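Local coordinates for ferripyochelin binding protein (Pyrococcus horikoshii, PDB 1V3W) that binds zinc and calcium ions as a gamma-class carbonic anhydrase homologue and probably catalyses the reversible hydration of carbon dioxide, at residues Arg12-Ala17 and Leu31-Ser36; Val52-Asn57 and Ile74-Thr79; Val102-Ala107 and Val121-Glu126. All coordinates share one frame; numbering follows the deposited sequence. Where two conformers were deposited one is given.

Interaction 1 (Arg12-Ala17 and Leu31-Ser36); sequences RIHPSA and LEEKTS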
loop_
_atom_site.group_PDB
_atom_site.type_symbol
_atom_site.label_atom_id
_atom_site.label_comp_id
_atom_site.label_asym_id
_atom_site.label_seq_id
_atom_site.Cartn_x
_atom_site.Cartn_y
_atom_site.Cartn_z
ATOM N N ARG A 12 -15.168 15.037 11.415
ATOM C CA ARG A 12 -16.179 15.983 10.938
ATOM C C ARG A 12 -16.269 15.715 9.447
ATOM O O ARG A 12 -15.381 16.090 8.678
ATOM C CB ARG A 12 -15.783 17.444 11.163
ATOM C CG ARG A 12 -16.944 18.393 10.831
ATOM C CD ARG A 12 -16.539 19.856 10.832
ATOM N NE ARG A 12 -17.679 20.761 10.674
ATOM C CZ ARG A 12 -17.574 22.001 10.210
ATOM N NH1 ARG A 12 -16.386 22.467 9.857
ATOM N NH2 ARG A 12 -18.642 22.780 10.107
ATOM N N ILE A 13 -17.352 15.062 9.048
ATOM C CA ILE A 13 -17.546 14.683 7.659
ATOM C C ILE A 13 -18.753 15.348 7.011
ATOM O O ILE A 13 -19.881 15.207 7.483
ATOM C CB ILE A 13 -17.690 13.154 7.565
ATOM C CG1 ILE A 13 -16.453 12.490 8.174
ATOM C CG2 ILE A 13 -17.875 12.726 6.118
ATOM C CD1 ILE A 13 -16.558 10.987 8.307
ATOM N N HIS A 14 -18.508 16.062 5.917
ATOM C CA HIS A 14 -19.580 16.745 5.204
ATOM C C HIS A 14 -20.549 15.706 4.656
ATOM O O HIS A 14 -20.138 14.648 4.179
ATOM C CB HIS A 14 -18.995 17.587 4.068
ATOM C CG HIS A 14 -19.974 18.539 3.454
ATOM N ND1 HIS A 14 -20.915 18.147 2.528
ATOM C CD2 HIS A 14 -20.170 19.864 3.653
ATOM C CE1 HIS A 14 -21.647 19.190 2.180
ATOM N NE2 HIS A 14 -21.216 20.245 2.849
ATOM N N PRO A 15 -21.858 15.987 4.728
ATOM C CA PRO A 15 -22.880 15.057 4.238
ATOM C C PRO A 15 -22.679 14.555 2.807
ATOM O O PRO A 15 -23.066 13.435 2.479
ATOM C CB PRO A 15 -24.172 15.860 4.388
ATOM C CG PRO A 15 -23.892 16.723 5.574
ATOM C CD PRO A 15 -22.478 17.189 5.312
ATOM N N SER A 16 -22.072 15.380 1.959
ATOM C CA SER A 16 -21.857 15.009 0.562
ATOM C C SER A 16 -20.631 14.137 0.323
ATOM O O SER A 16 -20.462 13.592 -0.766
ATOM C CB SER A 16 -21.737 16.264 -0.303
ATOM O OG SER A 16 -20.533 16.957 -0.018
ATOM N N ALA A 17 -19.774 14.012 1.328
ATOM C CA ALA A 17 -18.567 13.212 1.180
ATOM C C ALA A 17 -18.876 11.727 1.060
ATOM O O ALA A 17 -19.864 11.238 1.612
ATOM C CB ALA A 17 -17.641 13.449 2.369
ATOM N N LEU A 31 -13.349 16.110 6.627
ATOM C CA LEU A 31 -13.543 15.833 5.206
ATOM C C LEU A 31 -14.595 16.824 4.714
ATOM O O LEU A 31 -15.766 16.725 5.083
ATOM C CB LEU A 31 -14.035 14.385 5.013
ATOM C CG LEU A 31 -13.124 13.262 5.536
ATOM C CD1 LEU A 31 -13.770 11.902 5.297
ATOM C CD2 LEU A 31 -11.772 13.339 4.847
ATOM N N GLU A 32 -14.199 17.751 3.836
ATOM C CA GLU A 32 -15.154 18.731 3.331
ATOM C C GLU A 32 -16.079 18.202 2.263
ATOM O O GLU A 32 -16.094 17.012 1.917
ATOM C CB GLU A 32 -14.442 19.973 2.762
ATOM C CG GLU A 32 -14.488 21.225 3.662
ATOM C CD GLU A 32 -15.761 22.074 3.524
ATOM O OE1 GLU A 32 -16.805 21.558 3.073
ATOM O OE2 GLU A 32 -15.712 23.270 3.890
ATOM N N GLU A 33 -16.883 19.127 1.764
ATOM C CA GLU A 33 -17.811 18.832 0.686
ATOM C C GLU A 33 -17.212 18.199 -0.566
ATOM O O GLU A 33 -16.149 18.603 -1.032
ATOM C CB GLU A 33 -18.547 20.132 0.342
ATOM C CG GLU A 33 -19.433 20.120 -0.882
ATOM C CD GLU A 33 -20.211 21.417 -1.012
ATOM O OE1 GLU A 33 -19.766 22.438 -0.441
ATOM O OE2 GLU A 33 -21.261 21.419 -1.687
ATOM N N LYS A 34 -17.914 17.191 -1.080
ATOM C CA LYS A 34 -17.534 16.473 -2.289
ATOM C C LYS A 34 -16.185 15.765 -2.256
ATOM O O LYS A 34 -15.568 15.536 -3.297
ATOM C CB LYS A 34 -17.620 17.416 -3.495
ATOM C CG LYS A 34 -19.050 17.867 -3.783
ATOM C CD LYS A 34 -19.116 18.891 -4.903
ATOM C CE LYS A 34 -20.559 19.264 -5.217
ATOM N NZ LYS A 34 -21.254 19.848 -4.039
ATOM N N THR A 35 -15.726 15.432 -1.054
ATOM C CA THR A 35 -14.478 14.697 -0.924
ATOM C C THR A 35 -14.852 13.230 -1.007
ATOM O O THR A 35 -16.027 12.872 -0.921
ATOM C CB THR A 35 -13.780 14.943 0.435
ATOM O OG1 THR A 35 -14.692 14.660 1.504
ATOM C CG2 THR A 35 -13.292 16.374 0.531
ATOM N N SER A 36 -13.854 12.377 -1.185
ATOM C CA SER A 36 -14.113 10.951 -1.258
ATOM C C SER A 36 -12.922 10.175 -0.716
ATOM O O SER A 36 -11.767 10.531 -0.960
ATOM C CB SER A 36 -14.432 10.528 -2.701
ATOM O OG SER A 36 -13.436 10.939 -3.621
HETATM O O HOH W 1 -18.340 13.232 -2.568
#
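His14 and Glu33 both carry CG anti to the backbone N (chi1 -168° and 172°), and with these torsions the imidazole and the glutamate chain run side by side in the same direction. Glu33 CB sits over the middle of the ring in a CH-pi contact, 3.5 Å from the centroid of the His14 ring, while Pro15 CD covers the opposite face nearer the rim. The ring is fixed in rotation by Ser16 N, which donates to His14 ND1 at 3.1 Å. Ser16 OG reaches across to the next turn and accepts the N-H of Lys34 at 2.8 Å.

Before these turns the two segments pair in parallel, Ile13 beside Leu31: Leu31 N donates to Arg12 O and His14 N to Leu31 O, and on the same face Ile13 CG1 meets Leu31 CD1 at 4.0 Å. Beyond them, one water donates to both Ser16 O and Thr35 O. Lys34 also touches Val160 of the helix 146-169, which runs along this side of the left-handed beta-helix. With one backbone N-H held by a hydroxyl, two carbonyls bridged by a water and the imidazole sandwiched between aliphatic carbons, the contact joins two successive corners chiefly through directional bonds and ring packing.

Interaction 2 (Val52-Asn57 and Ile74-Thr79); sequences VGKYSN and IGEYVT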
loop_
_atom_site.group_PDB
_atom_site.type_symbol
_atom_site.label_atom_id
_atom_site.label_comp_id
_atom_site.label_asym_id
_atom_site.label_seq_id
_atom_site.Cartn_x
_atom_site.Cartn_y
_atom_site.Cartn_z
ATOM N N VAL A 52 -8.965 17.517 4.919
ATOM C CA VAL A 52 -9.080 17.288 3.484
ATOM C C VAL A 52 -10.075 18.288 2.899
ATOM O O VAL A 52 -11.273 18.227 3.185
ATOM C CB VAL A 52 -9.550 15.852 3.187
ATOM C CG1 VAL A 52 -9.578 15.611 1.684
ATOM C CG2 VAL A 52 -8.615 14.856 3.865
ATOM N N GLY A 53 -9.560 19.199 2.076
ATOM C CA GLY A 53 -10.379 20.237 1.469
ATOM C C GLY A 53 -11.373 19.788 0.416
ATOM O O GLY A 53 -11.343 18.649 -0.040
ATOM N N LYS A 54 -12.243 20.710 0.014
ATOM C CA LYS A 54 -13.279 20.423 -0.969
ATOM C C LYS A 54 -12.802 19.805 -2.276
ATOM O O LYS A 54 -11.736 20.142 -2.795
ATOM C CB LYS A 54 -14.074 21.698 -1.293
ATOM C CG LYS A 54 -14.852 22.276 -0.119
ATOM C CD LYS A 54 -15.954 23.233 -0.578
ATOM C CE LYS A 54 -15.401 24.465 -1.282
ATOM N NZ LYS A 54 -14.613 25.333 -0.364
ATOM N N TYR A 55 -13.619 18.891 -2.792
ATOM C CA TYR A 55 -13.379 18.221 -4.070
ATOM C C TYR A 55 -12.146 17.332 -4.126
ATOM O O TYR A 55 -11.698 16.974 -5.218
ATOM C CB TYR A 55 -13.256 19.253 -5.194
ATOM C CG TYR A 55 -14.233 20.404 -5.134
ATOM C CD1 TYR A 55 -15.586 20.218 -5.407
ATOM C CD2 TYR A 55 -13.792 21.688 -4.837
ATOM C CE1 TYR A 55 -16.477 21.293 -5.390
ATOM C CE2 TYR A 55 -14.669 22.768 -4.817
ATOM C CZ TYR A 55 -16.006 22.564 -5.096
ATOM O OH TYR A 55 -16.869 23.637 -5.097
ATOM N N SER A 56 -11.596 16.975 -2.972
ATOM C CA SER A 56 -10.398 16.146 -2.953
ATOM C C SER A 56 -10.692 14.676 -2.697
ATOM O O SER A 56 -11.647 14.330 -1.998
ATOM C CB SER A 56 -9.411 16.684 -1.915
ATOM O OG SER A 56 -8.946 17.969 -2.306
ATOM N N ASN A 57 -9.865 13.811 -3.278
ATOM C CA ASN A 57 -10.038 12.372 -3.128
ATOM C C ASN A 57 -8.808 11.685 -2.549
ATOM O O ASN A 57 -7.675 12.061 -2.842
ATOM C CB ASN A 57 -10.387 11.733 -4.478
ATOM C CG ASN A 57 -9.364 12.043 -5.559
ATOM O OD1 ASN A 57 -9.476 13.045 -6.277
ATOM N ND2 ASN A 57 -8.361 11.191 -5.679
ATOM N N ILE A 74 -4.653 19.104 3.523
ATOM C CA ILE A 74 -4.822 18.915 2.092
ATOM C C ILE A 74 -5.781 19.968 1.555
ATOM O O ILE A 74 -6.835 20.213 2.144
ATOM C CB ILE A 74 -5.394 17.516 1.790
ATOM C CG1 ILE A 74 -4.496 16.440 2.406
ATOM C CG2 ILE A 74 -5.519 17.320 0.291
ATOM C CD1 ILE A 74 -3.081 16.439 1.876
ATOM N N GLY A 75 -5.405 20.590 0.441
ATOM C CA GLY A 75 -6.242 21.615 -0.159
ATOM C C GLY A 75 -7.401 21.072 -0.975
ATOM O O GLY A 75 -7.855 19.942 -0.759
ATOM N N GLU A 76 -7.872 21.881 -1.920
ATOM C CA GLU A 76 -8.997 21.521 -2.774
ATOM C C GLU A 76 -8.571 20.926 -4.110
ATOM O O GLU A 76 -7.492 21.227 -4.619
ATOM C CB GLU A 76 -9.869 22.749 -3.038
ATOM C CG GLU A 76 -10.307 23.478 -1.785
ATOM C CD GLU A 76 -11.511 24.365 -2.026
ATOM O OE1 GLU A 76 -11.869 24.581 -3.205
ATOM O OE2 GLU A 76 -12.096 24.844 -1.034
ATOM N N TYR A 77 -9.439 20.091 -4.677
ATOM C CA TYR A 77 -9.166 19.443 -5.958
ATOM C C TYR A 77 -7.849 18.683 -5.922
ATOM O O TYR A 77 -7.087 18.685 -6.893
ATOM C CB TYR A 77 -9.127 20.481 -7.081
ATOM C CG TYR A 77 -10.457 21.143 -7.358
ATOM C CD1 TYR A 77 -11.447 20.489 -8.094
ATOM C CD2 TYR A 77 -10.714 22.436 -6.910
ATOM C CE1 TYR A 77 -12.660 21.112 -8.379
ATOM C CE2 TYR A 77 -11.920 23.069 -7.190
ATOM C CZ TYR A 77 -12.887 22.403 -7.925
ATOM O OH TYR A 77 -14.078 23.026 -8.219
ATOM N N VAL A 78 -7.575 18.041 -4.791
ATOM C CA VAL A 78 -6.358 17.262 -4.646
ATOM C C VAL A 78 -6.660 15.793 -4.878
ATOM O O VAL A 78 -7.647 15.259 -4.372
ATOM C CB VAL A 78 -5.743 17.416 -3.236
ATOM C CG1 VAL A 78 -4.571 16.448 -3.069
ATOM C CG2 VAL A 78 -5.271 18.845 -3.029
ATOM N N THR A 79 -5.808 15.152 -5.668
ATOM C CA THR A 79 -5.946 13.735 -5.960
ATOM C C THR A 79 -4.812 12.998 -5.263
ATOM O O THR A 79 -3.646 13.201 -5.597
ATOM C CB THR A 79 -5.844 13.463 -7.477
ATOM O OG1 THR A 79 -6.989 14.009 -8.140
ATOM C CG2 THR A 79 -5.770 11.965 -7.750
#
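Two successive corners of the left-handed beta-helix stack here, the first a type II turn from Gly53 to Ser56, in a ladder of backbone bonds flanked by a tyrosine stack. Parallel pairing brackets the corner: Val52 lies beside Ile74 before it and Asn57 beside Thr79 after it, where Asn57 N donates to Val78 O. Between them, Tyr77 N reaches Lys54 O in the carbonyl plane, at 3.0 Å.

On the outer side the rings of Tyr55 and Tyr77 form an offset stack, centroids 4.3 Å apart and planes 18° from parallel. Both side chains hold CG anti to the carbonyl carbon, which lets them run alongside each other. Tyr55 CD2 lies over the Tyr77 ring, and Tyr55 CB adds a CH-pi contact to the same face. Tyr94 of the following coil also meets Tyr77, and Lys153 and Ala156 of the helix 146-169 touch it. An alanine in place of Tyr77 would probably leave the Tyr55 ring without its stacking partner and open a gap beneath the helix.

Next to the stack, Lys54 NZ makes a salt bridge with Glu76 OE2 at 2.7 Å, approaching the syn side 25° out of the carboxylate plane; Glu76 OE1 lies at the edge of the Tyr55 ring. Gly53 has no room for a side chain against the Gly75 carbonyl. The buried hydroxyl of Ser56 is gripped twice: Ser56 OG donates to Gly75 O at 2.7 Å and accepts from Val78 N at 2.8 Å.

Interaction 3 (Val102-Ala107 and Val121-Glu126); sequences VILDGA and VPPNKE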
loop_
_atom_site.group_PDB
_atom_site.type_symbol
_atom_site.label_atom_id
_atom_site.label_comp_id
_atom_site.label_asym_id
_atom_site.label_seq_id
_atom_site.Cartn_x
_atom_site.Cartn_y
_atom_site.Cartn_z
ATOM N N VAL A 102 5.269 9.217 -1.878
ATOM C CA VAL A 102 5.358 9.493 -0.448
ATOM C C VAL A 102 5.649 10.972 -0.225
ATOM O O VAL A 102 6.526 11.538 -0.874
ATOM C CB VAL A 102 6.493 8.677 0.216
ATOM C CG1 VAL A 102 6.528 8.947 1.713
ATOM C CG2 VAL A 102 6.304 7.192 -0.066
ATOM N N ILE A 103 4.902 11.592 0.681
ATOM C CA ILE A 103 5.101 12.999 1.015
ATOM C C ILE A 103 5.413 12.999 2.501
ATOM O O ILE A 103 4.579 12.600 3.311
ATOM C CB ILE A 103 3.832 13.829 0.762
ATOM C CG1 ILE A 103 3.299 13.555 -0.649
ATOM C CG2 ILE A 103 4.140 15.311 0.947
ATOM C CD1 ILE A 103 4.282 13.853 -1.765
ATOM N N LEU A 104 6.615 13.439 2.860
ATOM C CA LEU A 104 7.026 13.418 4.256
ATOM C C LEU A 104 6.773 14.683 5.076
ATOM O O LEU A 104 6.396 15.733 4.549
ATOM C CB LEU A 104 8.494 12.986 4.338
ATOM C CG LEU A 104 8.696 11.580 3.752
ATOM C CD1 LEU A 104 10.172 11.226 3.689
ATOM C CD2 LEU A 104 7.934 10.568 4.600
ATOM N N ASP A 105 6.989 14.551 6.380
ATOM C CA ASP A 105 6.749 15.604 7.360
ATOM C C ASP A 105 7.387 16.958 7.101
ATOM O O ASP A 105 8.576 17.062 6.802
ATOM C CB ASP A 105 7.168 15.096 8.739
ATOM C CG ASP A 105 6.540 13.758 9.072
ATOM O OD1 ASP A 105 5.452 13.742 9.685
ATOM O OD2 ASP A 105 7.129 12.720 8.701
ATOM N N GLY A 106 6.573 18.000 7.234
ATOM C CA GLY A 106 7.059 19.350 7.029
ATOM C C GLY A 106 7.098 19.797 5.584
ATOM O O GLY A 106 7.352 20.969 5.304
ATOM N N ALA A 107 6.857 18.876 4.657
ATOM C CA ALA A 107 6.868 19.236 3.246
ATOM C C ALA A 107 5.718 20.195 2.961
ATOM O O ALA A 107 4.665 20.125 3.600
ATOM C CB ALA A 107 6.737 17.988 2.382
ATOM N N VAL A 121 8.838 12.906 -1.604
ATOM C CA VAL A 121 9.127 14.292 -1.267
ATOM C C VAL A 121 9.689 14.272 0.156
ATOM O O VAL A 121 8.984 13.950 1.113
ATOM C CB VAL A 121 7.855 15.168 -1.329
ATOM C CG1 VAL A 121 8.179 16.587 -0.889
ATOM C CG2 VAL A 121 7.299 15.174 -2.750
ATOM N N PRO A 122 10.981 14.603 0.307
ATOM C CA PRO A 122 11.683 14.628 1.594
ATOM C C PRO A 122 11.074 15.552 2.644
ATOM O O PRO A 122 10.330 16.480 2.325
ATOM C CB PRO A 122 13.095 15.074 1.210
ATOM C CG PRO A 122 13.231 14.624 -0.211
ATOM C CD PRO A 122 11.892 14.983 -0.786
ATOM N N PRO A 123 11.392 15.307 3.923
ATOM C CA PRO A 123 10.869 16.137 5.010
ATOM C C PRO A 123 11.249 17.601 4.791
ATOM O O PRO A 123 12.359 17.902 4.341
ATOM C CB PRO A 123 11.550 15.553 6.247
ATOM C CG PRO A 123 11.722 14.108 5.884
ATOM C CD PRO A 123 12.198 14.193 4.453
ATOM N N ASN A 124 10.318 18.497 5.103
ATOM C CA ASN A 124 10.522 19.937 4.976
ATOM C C ASN A 124 10.794 20.461 3.570
ATOM O O ASN A 124 11.123 21.635 3.396
ATOM C CB ASN A 124 11.643 20.383 5.919
ATOM C CG ASN A 124 11.294 20.148 7.374
ATOM O OD1 ASN A 124 10.271 20.627 7.862
ATOM N ND2 ASN A 124 12.141 19.402 8.073
ATOM N N LYS A 125 10.645 19.606 2.566
ATOM C CA LYS A 125 10.869 20.020 1.184
ATOM C C LYS A 125 9.735 20.915 0.695
ATOM O O LYS A 125 8.561 20.567 0.825
ATOM C CB LYS A 125 10.964 18.794 0.272
ATOM C CG LYS A 125 11.150 19.116 -1.207
ATOM C CD LYS A 125 12.527 19.701 -1.493
ATOM C CE LYS A 125 12.757 19.860 -2.990
ATOM N NZ LYS A 125 14.154 20.283 -3.301
ATOM N N GLU A 126 10.087 22.066 0.135
ATOM C CA GLU A 126 9.087 22.984 -0.390
ATOM C C GLU A 126 9.051 22.887 -1.910
ATOM O O GLU A 126 10.068 23.076 -2.582
ATOM C CB GLU A 126 9.398 24.420 0.040
ATOM C CG GLU A 126 9.384 24.617 1.549
ATOM C CD GLU A 126 9.497 26.073 1.956
ATOM O OE1 GLU A 126 9.526 26.346 3.175
ATOM O OE2 GLU A 126 9.552 26.943 1.061
#
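Ile103 and Val121 meet directly where two successive coils of the left-handed beta-helix stack at a corner, on one face of a parallel pair of short strands, with Ile103 CD1 pressed to 3.4 Å from Val121 CG2, tighter than usual for two carbons. The bend of the isoleucine brings this about: chi1 of -50° and chi2 of -58° turn CD1 back toward the neighbouring valine. The other branch of the valine, Val121 CG1, packs on Ala107 CB at 3.8 Å, so Val121 is held between residues from both ends of the 102-107 segment.

Leu104 points toward the neighbouring coil and lies alongside Pro123, its CD1 3.7 Å from Pro123 CD.

These groups are set in register by the backbone. Val121 N donates to Val102 O and Leu104 N to Val121 O. Past the strands each segment makes a type II turn, Leu104 to Ala107 and Pro122 to Lys125, and the turns are joined where Asn124 N donates to Asp105 O at 2.8 Å. Asn124 CA makes a CA-H...O contact with Gly106 O, 3.3 Å away, at a nearly straight 162°. Gly106 occupies backbone angles that a residue with CB could adopt only by jamming it against the preceding carbonyl, and Asn124 OD1 lies close on that side.

Farther out, Asp105 OD1 is hydrogen-bonded to His87 ND1 and Ser67 OG. His87 is a zinc ligand, so Asp105 is a second-shell residue that probably orients the zinc-binding imidazole. Leu104 and Val102 also pack on Ile99 and Ser100 of a neighbouring subunit. The chemistry thus pairs an apolar strand contact with a turn whose carbonyl and carboxylate have separate partners: Asp105 O holds the next coil, while its carboxylate hydrogen-bonds to a zinc ligand.

Overall arrangement
The three interactions come one after another along the chain, each joining neighbouring coils of the same left-handed beta-helix. Interactions 1 and 2 are consecutive: their centres lie 10 Å apart and they touch, with Glu32 N 3.0 Å from Val52 O and Ser36 N 3.1 Å from Ser56 O, both probable hydrogen bonds. They share the corner that faces the helix 146-169, between the sheets containing strands 12-13 and 18-19. Interaction 3 lies at a different corner, between the sheets of strands 102-103 and 108-109, about 18 Å from interaction 2 and 26 Å from interaction 1, centre to centre. One corner thus meets the helix, and the other the subunit interface and the zinc ligand His87.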